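Local coordinates for oligopeptide-binding protein oppA (Lactococcus lactis, PDB 3DRF) that binds oligopeptides in a voluminous cavity that closes like a Venus fly-trap, serving the OppABCDF ABC transporter in peptide uptake, at residues 51-56 and 206-211; 100-105 and 112-117; 122-127 and 155-160. All coordinates share one frame; numbering follows the deposited sequence. Where two conformers were deposited one is given.

Contact 1. Residues 51-56 and 206-211; sequences SGLSND and KDLASS
Leu-208 O is gripped by two donors, the backbone N of Ser-211, 3.2 Å from Leu-208 O, and the hydroxyl of Thr-214 just beyond the segment. The first bond closes a type I beta turn running from Leu-208 to Ser-211, and it is on the opening residues of this turn that Leu-53 rests. No hydrogen bond crosses between the segments; the contact is apolar and small, burying 102 Å² in all, more than half of it on Leu-53. One methyl does the touching: Leu-53 CD1 lies 4.1 Å from Leu-208 CD2, and the same CD1 is also 4.1 Å from Ala-209 CB. Its distance to Ala-209 CA is no greater, which shows that the methyl lies against the backbone of the turn as well as its side chains. Leu-208 turns CG away from its own backbone N (chi1 -174°), and this carries CD2 to the methyl of Leu-53. On the other side, Leu-53 belongs to a short 3-10 segment, evidenced by the bond of 3.2 Å from Ser-54 N to Ser-51 O. At the start of 206-211, away from Leu-53, Lys-206 NZ forms a salt bridge of 2.9 Å with Asp-207 OD1. The 51-56 loop leads directly to the ligand: Asn-55 makes backbone hydrogen bonds to the bound peptide, while its side-chain amide bonds Tyr-491 OH through OD1 and Asp-134 OD2 through ND2. Asp-56 then caps the N terminus of helix 57-62 through a bond of its OD2 with Phe-59 N. The contact thus joins the loop between strand 34-40 and helix 57-62 to the loop between helix 197-200 and strand 224-230, with helix 116-127 against the other methyl of Leu-53.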
loop_
_atom_site.group_PDB
_atom_site.type_symbol
_atom_site.label_atom_id
_atom_site.label_comp_id
_atom_site.label_asym_id
_atom_site.label_seq_id
_atom_site.Cartn_x
_atom_site.Cartn_y
_atom_site.Cartn_z
ATOM N N SER A 51 -7.278 10.691 0.838
ATOM C CA SER A 51 -6.697 9.372 1.124
ATOM C C SER A 51 -7.615 8.234 0.708
ATOM O O SER A 51 -7.173 7.267 0.084
ATOM C CB SER A 51 -6.359 9.259 2.612
ATOM O OG SER A 51 -5.691 8.057 2.927
ATOM N N GLY A 52 -8.898 8.342 1.015
ATOM C CA GLY A 52 -9.828 7.252 0.789
ATOM C C GLY A 52 -9.953 6.890 -0.678
ATOM O O GLY A 52 -10.313 5.764 -1.022
ATOM N N LEU A 53 -9.701 7.835 -1.583
ATOM C CA LEU A 53 -9.881 7.602 -3.019
ATOM C C LEU A 53 -8.552 7.341 -3.777
ATOM O O LEU A 53 -8.554 7.207 -4.958
ATOM C CB LEU A 53 -10.545 8.844 -3.651
ATOM C CG LEU A 53 -11.898 9.273 -2.981
ATOM C CD1 LEU A 53 -12.578 10.411 -3.800
ATOM C CD2 LEU A 53 -12.899 8.080 -2.837
ATOM N N SER A 54 -7.437 7.353 -3.066
ATOM C CA SER A 54 -6.101 7.217 -3.668
ATOM C C SER A 54 -5.519 5.868 -3.271
ATOM O O SER A 54 -5.447 5.584 -2.140
ATOM C CB SER A 54 -5.238 8.351 -3.094
ATOM O OG SER A 54 -3.873 8.218 -3.522
ATOM N N ASN A 55 -5.067 5.086 -4.239
ATOM C CA ASN A 55 -4.565 3.725 -3.978
ATOM C C ASN A 55 -3.051 3.551 -4.054
ATOM O O ASN A 55 -2.583 2.579 -3.597
ATOM C CB ASN A 55 -5.207 2.735 -4.953
ATOM C CG ASN A 55 -6.720 2.626 -4.791
ATOM O OD1 ASN A 55 -7.238 2.527 -3.735
ATOM N ND2 ASN A 55 -7.383 2.584 -5.882
ATOM N N ASP A 56 -2.373 4.511 -4.640
ATOM C CA ASP A 56 -0.951 4.317 -5.004
ATOM C C ASP A 56 0.023 5.083 -4.122
ATOM O O ASP A 56 -0.237 6.155 -3.614
ATOM C CB ASP A 56 -0.772 4.714 -6.482
ATOM C CG ASP A 56 -1.060 6.205 -6.710
ATOM O OD1 ASP A 56 -2.250 6.527 -6.779
ATOM O OD2 ASP A 56 -0.156 6.998 -6.783
ATOM N N LYS A 206 -20.207 10.601 -7.266
ATOM C CA LYS A 206 -19.651 9.924 -8.454
ATOM C C LYS A 206 -18.600 10.750 -9.213
ATOM O O LYS A 206 -17.827 10.222 -9.911
ATOM C CB LYS A 206 -20.799 9.527 -9.426
ATOM C CG LYS A 206 -21.371 10.744 -10.187
ATOM C CD LYS A 206 -22.555 10.344 -11.169
ATOM C CE LYS A 206 -23.068 11.529 -12.022
ATOM N NZ LYS A 206 -21.977 11.955 -12.993
ATOM N N ASP A 207 -18.664 12.068 -9.024
ATOM C CA ASP A 207 -17.760 13.038 -9.710
ATOM C C ASP A 207 -16.557 13.461 -8.797
ATOM O O ASP A 207 -15.719 14.168 -9.200
ATOM C CB ASP A 207 -18.551 14.331 -10.046
ATOM C CG ASP A 207 -19.705 14.140 -11.067
ATOM O OD1 ASP A 207 -19.608 13.232 -11.805
ATOM O OD2 ASP A 207 -20.591 14.993 -11.032
ATOM N N LEU A 208 -16.551 13.009 -7.565
ATOM C CA LEU A 208 -15.576 13.570 -6.611
ATOM C C LEU A 208 -14.116 13.269 -6.935
ATOM O O LEU A 208 -13.318 14.123 -6.864
ATOM C CB LEU A 208 -15.915 13.143 -5.168
ATOM C CG LEU A 208 -15.032 13.814 -4.077
ATOM C CD1 LEU A 208 -15.193 15.356 -4.073
ATOM C CD2 LEU A 208 -15.398 13.226 -2.680
ATOM N N ALA A 209 -13.836 12.054 -7.358
ATOM C CA ALA A 209 -12.439 11.655 -7.654
ATOM C C ALA A 209 -11.869 12.421 -8.836
ATOM O O ALA A 209 -10.675 12.599 -8.903
ATOM C CB ALA A 209 -12.385 10.143 -7.933
ATOM N N SER A 210 -12.726 12.783 -9.790
ATOM C CA SER A 210 -12.266 13.503 -10.988
ATOM C C SER A 210 -12.495 15.016 -10.915
ATOM O O SER A 210 -12.234 15.735 -11.884
ATOM C CB SER A 210 -12.957 12.949 -12.236
ATOM O OG SER A 210 -14.357 13.154 -12.171
ATOM N N SER A 211 -12.998 15.492 -9.794
ATOM C CA SER A 211 -13.213 16.928 -9.638
ATOM C C SER A 211 -11.861 17.688 -9.504
ATOM O O SER A 211 -10.963 17.204 -8.874
ATOM C CB SER A 211 -14.056 17.190 -8.352
ATOM O OG SER A 211 -14.134 18.609 -8.048
#

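Contact 2. Residues 100-105 and 112-117; sequences ITLRKD and SEVTAK
Leu-102 packs a methyl on the peptide group between Thr-115 and Ala-116, a methyl-on-backbone contact where strand 97-102 ends and helix 116-127 starts. The evidence is that Leu-102 CD1 sits 3.4 Å from Thr-115 C, almost straight above the plane of that peptide, while Ala-116 N is 3.8 Å from the same CD1. Val-114 CG1 supports the methyl from the side, 4.1 Å from Leu-102 CD1. The polar margin is indirect. In the conformer described, Glu-113 OE1 lies 3.2 Å from Lys-104 O, but both are acceptors and cannot bond to each other. A water is placed to donate to Lys-104 O and to Glu-113 OE2, 2.7 Å from each oxygen, although other acceptors compete for its protons. A bend at chi2 (-67°) folds the Glu-113 chain toward this water. Its carboxylate has its strongest partner in Lys-107, which pairs with OE2; Lys-169 forms a salt bridge to OE1 and, through the same NZ, bonds Arg-103 O and Val-114 O, tying both segments together. Thr-115 is the N-cap of helix 116-127, whose first residue, Ala-116, touches Ile-171 of strand 170-174, while Leu-102 packs on Ala-87 of strand 87-92.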
loop_
_atom_site.group_PDB
_atom_site.type_symbol
_atom_site.label_atom_id
_atom_site.label_comp_id
_atom_site.label_asym_id
_atom_site.label_seq_id
_atom_site.Cartn_x
_atom_site.Cartn_y
_atom_site.Cartn_z
ATOM N N ILE A 100 -11.011 11.552 19.322
ATOM C CA ILE A 100 -10.066 12.337 18.527
ATOM C C ILE A 100 -10.324 13.822 18.840
ATOM O O ILE A 100 -11.423 14.277 18.741
ATOM C CB ILE A 100 -10.254 12.060 16.982
ATOM C CG1 ILE A 100 -9.870 10.624 16.584
ATOM C CG2 ILE A 100 -9.415 13.030 16.189
ATOM C CD1 ILE A 100 -10.932 9.575 16.907
ATOM N N THR A 101 -9.276 14.534 19.224
ATOM C CA THR A 101 -9.352 15.991 19.485
ATOM C C THR A 101 -8.454 16.736 18.499
ATOM O O THR A 101 -7.275 16.634 18.564
ATOM C CB THR A 101 -8.913 16.295 20.934
ATOM O OG1 THR A 101 -9.776 15.569 21.817
ATOM C CG2 THR A 101 -9.037 17.777 21.261
ATOM N N LEU A 102 -9.096 17.450 17.600
ATOM C CA LEU A 102 -8.378 18.272 16.612
ATOM C C LEU A 102 -7.833 19.540 17.334
ATOM O O LEU A 102 -8.493 20.100 18.142
ATOM C CB LEU A 102 -9.341 18.718 15.488
ATOM C CG LEU A 102 -10.083 17.599 14.766
ATOM C CD1 LEU A 102 -11.157 18.198 13.863
ATOM C CD2 LEU A 102 -9.139 16.689 13.960
ATOM N N ARG A 103 -6.649 19.973 16.945
ATOM C CA ARG A 103 -6.138 21.256 17.483
ATOM C C ARG A 103 -7.115 22.405 17.229
ATOM O O ARG A 103 -7.716 22.504 16.210
ATOM C CB ARG A 103 -4.769 21.588 16.858
ATOM C CG ARG A 103 -3.630 20.897 17.556
ATOM C CD ARG A 103 -2.305 21.324 16.871
ATOM N NE ARG A 103 -1.115 20.749 17.493
ATOM C CZ ARG A 103 -0.369 21.393 18.369
ATOM N NH1 ARG A 103 -0.698 22.621 18.742
ATOM N NH2 ARG A 103 0.686 20.799 18.853
ATOM N N LYS A 104 -7.241 23.285 18.205
ATOM C CA LYS A 104 -8.065 24.502 18.061
ATOM C C LYS A 104 -7.747 25.326 16.817
ATOM O O LYS A 104 -8.633 25.826 16.167
ATOM C CB LYS A 104 -7.920 25.362 19.322
ATOM C CG LYS A 104 -8.865 26.473 19.382
ATOM C CD LYS A 104 -8.566 27.325 20.632
ATOM C CE LYS A 104 -8.741 28.852 20.454
ATOM N NZ LYS A 104 -8.959 29.482 21.821
ATOM N N ASP A 105 -6.469 25.422 16.510
ATOM C CA ASP A 105 -5.964 26.230 15.371
ATOM C C ASP A 105 -5.657 25.431 14.095
ATOM O O ASP A 105 -4.991 25.866 13.228
ATOM C CB ASP A 105 -4.785 27.128 15.769
ATOM C CG ASP A 105 -3.643 26.375 16.355
ATOM O OD1 ASP A 105 -3.726 25.164 16.652
ATOM O OD2 ASP A 105 -2.590 27.027 16.578
ATOM N N SER A 112 -10.270 28.225 6.547
ATOM C CA SER A 112 -11.429 27.655 7.234
ATOM C C SER A 112 -11.017 26.604 8.278
ATOM O O SER A 112 -9.931 26.082 8.225
ATOM C CB SER A 112 -12.419 27.053 6.224
ATOM O OG SER A 112 -11.840 25.916 5.565
ATOM N N GLU A 113 -11.883 26.418 9.235
ATOM C CA GLU A 113 -11.557 25.480 10.314
ATOM C C GLU A 113 -11.669 24.032 9.874
ATOM O O GLU A 113 -12.576 23.667 9.135
ATOM C CB GLU A 113 -12.490 25.664 11.513
ATOM C CG GLU A 113 -12.311 26.964 12.264
ATOM C CD GLU A 113 -10.965 27.060 12.970
ATOM O OE1 GLU A 113 -10.579 26.107 13.679
ATOM O OE2 GLU A 113 -10.289 28.100 12.820
ATOM N N VAL A 114 -10.687 23.219 10.307
ATOM C CA VAL A 114 -10.897 21.777 10.302
ATOM C C VAL A 114 -11.745 21.339 11.492
ATOM O O VAL A 114 -11.478 21.722 12.631
ATOM C CB VAL A 114 -9.561 21.011 10.326
ATOM C CG1 VAL A 114 -9.806 19.514 10.226
ATOM C CG2 VAL A 114 -8.657 21.487 9.200
ATOM N N THR A 115 -12.839 20.672 11.204
ATOM C CA THR A 115 -13.855 20.352 12.209
ATOM C C THR A 115 -14.093 18.861 12.369
ATOM O O THR A 115 -13.670 18.049 11.594
ATOM C CB THR A 115 -15.257 20.983 11.795
ATOM O OG1 THR A 115 -15.764 20.289 10.658
ATOM C CG2 THR A 115 -15.105 22.520 11.535
ATOM N N ALA A 116 -14.874 18.528 13.378
ATOM C CA ALA A 116 -15.293 17.134 13.678
ATOM C C ALA A 116 -15.941 16.494 12.420
ATOM O O ALA A 116 -15.655 15.349 12.088
ATOM C CB ALA A 116 -16.298 17.149 14.884
ATOM N N LYS A 117 -16.797 17.242 11.736
ATOM C CA LYS A 117 -17.430 16.729 10.525
ATOM C C LYS A 117 -16.428 16.352 9.390
ATOM O O LYS A 117 -16.643 15.410 8.692
ATOM C CB LYS A 117 -18.444 17.769 10.001
ATOM C CG LYS A 117 -19.121 17.421 8.633
ATOM C CD LYS A 117 -19.864 16.042 8.684
ATOM C CE LYS A 117 -20.535 15.788 7.283
ATOM N NZ LYS A 117 -21.217 14.423 7.343
HETATM O O HOH W 1 -8.816 28.288 15.034
#

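Contact 3. Residues 122-127 and 155-160; sequences TYETIA and KTISGI
Tyr-123 and Ile-160 form the tight side of this contact: the methyl Ile-160 CD1 stands over one face of the ring, 3.7 Å from its centroid and 15° off the normal, a CH-pi interaction. Tyr-123 CG lies anti to its carbonyl carbon (chi1 -72°), which brings the ring to that methyl. Beside it Ile-157 CD1 presses on the root of the same side chain, 3.8 Å from Tyr-123 CB. A type I beta turn, closed by a bond of 3.2 Å from Ile-160 N to Ile-157 O, leads into edge strand 160-161 of the four-stranded antiparallel sheet, and both isoleucines point to helix 116-127. The tyrosine hydroxyl bonds with Tyr-119 OH and Leu-191 N. An alanine in place of Tyr-123 removes the ring and hydroxyl and would probably leave Ile-160 CD1 facing a gap and Leu-191 N without that mate. Toward Glu-124 the fit loosens. Glu-124 CG comes only to 4.3 Å from Ile-157 CD1, and beyond it a water bridges the segments unevenly, donating to Lys-155 O at 2.9 Å but only weakly to Glu-124 OE2, 3.5 Å away. That carboxylate has a firmer partner in Lys-117, two turns earlier in the same helix.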
loop_
_atom_site.group_PDB
_atom_site.type_symbol
_atom_site.label_atom_id
_atom_site.label_comp_id
_atom_site.label_asym_id
_atom_site.label_seq_id
_atom_site.Cartn_x
_atom_site.Cartn_y
_atom_site.Cartn_z
ATOM N N THR A 122 -14.233 11.731 6.001
ATOM C CA THR A 122 -13.255 10.714 5.507
ATOM C C THR A 122 -13.933 9.295 5.463
ATOM O O THR A 122 -13.815 8.574 4.514
ATOM C CB THR A 122 -12.093 10.658 6.475
ATOM O OG1 THR A 122 -11.413 11.954 6.400
ATOM C CG2 THR A 122 -11.121 9.520 6.081
ATOM N N TYR A 123 -14.660 8.947 6.527
ATOM C CA TYR A 123 -15.304 7.608 6.601
ATOM C C TYR A 123 -16.345 7.450 5.483
ATOM O O TYR A 123 -16.436 6.419 4.939
ATOM C CB TYR A 123 -15.971 7.393 7.948
ATOM C CG TYR A 123 -14.949 7.178 9.095
ATOM C CD1 TYR A 123 -14.355 8.271 9.746
ATOM C CD2 TYR A 123 -14.524 5.902 9.473
ATOM C CE1 TYR A 123 -13.431 8.104 10.790
ATOM C CE2 TYR A 123 -13.573 5.722 10.531
ATOM C CZ TYR A 123 -13.078 6.820 11.192
ATOM O OH TYR A 123 -12.154 6.607 12.198
ATOM N N GLU A 124 -17.090 8.507 5.184
ATOM C CA GLU A 124 -18.075 8.443 4.127
ATOM C C GLU A 124 -17.400 8.264 2.780
ATOM O O GLU A 124 -17.882 7.578 1.958
ATOM C CB GLU A 124 -18.942 9.726 4.086
ATOM C CG GLU A 124 -19.798 9.935 5.422
ATOM C CD GLU A 124 -20.792 11.054 5.333
ATOM O OE1 GLU A 124 -20.934 11.553 4.267
ATOM O OE2 GLU A 124 -21.344 11.421 6.358
ATOM N N THR A 125 -16.246 8.902 2.578
ATOM C CA THR A 125 -15.568 8.757 1.268
ATOM C C THR A 125 -15.180 7.311 0.954
ATOM O O THR A 125 -15.112 6.972 -0.168
ATOM C CB THR A 125 -14.356 9.688 1.072
ATOM O OG1 THR A 125 -13.257 9.282 1.933
ATOM C CG2 THR A 125 -14.711 11.161 1.293
ATOM N N ILE A 126 -14.889 6.526 1.997
ATOM C CA ILE A 126 -14.614 5.089 1.804
ATOM C C ILE A 126 -15.885 4.205 1.840
ATOM O O ILE A 126 -16.030 3.317 1.052
ATOM C CB ILE A 126 -13.595 4.602 2.892
ATOM C CG1 ILE A 126 -12.243 5.348 2.656
ATOM C CG2 ILE A 126 -13.448 3.091 2.786
ATOM C CD1 ILE A 126 -11.173 4.990 3.767
ATOM N N ALA A 127 -16.762 4.484 2.801
ATOM C CA ALA A 127 -17.931 3.599 3.077
ATOM C C ALA A 127 -19.172 3.770 2.170
ATOM O O ALA A 127 -19.884 2.826 1.965
ATOM C CB ALA A 127 -18.337 3.717 4.576
ATOM N N LYS A 155 -28.637 5.764 7.173
ATOM C CA LYS A 155 -28.282 7.037 6.507
ATOM C C LYS A 155 -27.230 7.852 7.255
ATOM O O LYS A 155 -26.825 8.854 6.754
ATOM C CB LYS A 155 -29.562 7.835 6.223
ATOM C CG LYS A 155 -30.526 7.175 5.157
ATOM C CD LYS A 155 -29.751 6.345 4.112
ATOM C CE LYS A 155 -30.701 5.703 3.087
ATOM N NZ LYS A 155 -30.057 4.762 2.101
ATOM N N THR A 156 -26.835 7.403 8.454
ATOM C CA THR A 156 -25.703 7.981 9.201
ATOM C C THR A 156 -24.878 6.814 9.717
ATOM O O THR A 156 -25.261 5.698 9.659
ATOM C CB THR A 156 -26.164 8.850 10.400
ATOM O OG1 THR A 156 -26.738 7.979 11.373
ATOM C CG2 THR A 156 -27.273 9.901 10.003
ATOM N N ILE A 157 -23.722 7.204 10.218
ATOM C CA ILE A 157 -22.818 6.276 10.883
ATOM C C ILE A 157 -23.046 6.470 12.376
ATOM O O ILE A 157 -22.566 7.381 12.972
ATOM C CB ILE A 157 -21.352 6.518 10.524
ATOM C CG1 ILE A 157 -21.089 6.437 9.012
ATOM C CG2 ILE A 157 -20.482 5.480 11.248
ATOM C CD1 ILE A 157 -19.702 7.043 8.559
ATOM N N SER A 158 -23.839 5.580 12.924
ATOM C CA SER A 158 -24.317 5.727 14.327
ATOM C C SER A 158 -23.188 5.780 15.385
ATOM O O SER A 158 -23.291 6.449 16.313
ATOM C CB SER A 158 -25.360 4.646 14.669
ATOM O OG SER A 158 -24.757 3.383 14.733
ATOM N N GLY A 159 -22.110 5.060 15.107
ATOM C CA GLY A 159 -20.942 4.981 16.004
ATOM C C GLY A 159 -20.012 6.163 15.994
ATOM O O GLY A 159 -19.088 6.149 16.737
ATOM N N ILE A 160 -20.245 7.128 15.132
ATOM C CA ILE A 160 -19.414 8.352 15.136
ATOM C C ILE A 160 -20.287 9.531 15.580
ATOM O O ILE A 160 -21.210 9.879 14.892
ATOM C CB ILE A 160 -18.829 8.581 13.737
ATOM C CG1 ILE A 160 -17.928 7.370 13.351
ATOM C CG2 ILE A 160 -18.043 9.897 13.723
ATOM C CD1 ILE A 160 -17.206 7.478 11.974
HETATM O O HOH W 2 -24.650 10.684 7.152
#

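In the fold
From the N terminus, the 51-56 loop comes first and meets its partner at 206-211 only some 150 residues later, so contact 1 closes a long loop within which the other two are nested. Contact 2 closes early, over six intervening residues, where the loop after strand 97-102 leads into helix 116-127. Contact 3 opens later on that same helix and closes across 27 residues, in series with contact 2. Helix 116-127 therefore links all three: its start serves contact 2, its end contact 3, and Thr-125 and Ile-126 touch Leu-53 and Gly-52 of contact 1. Contacts 1 and 2, with centres 22 Å apart, do not touch.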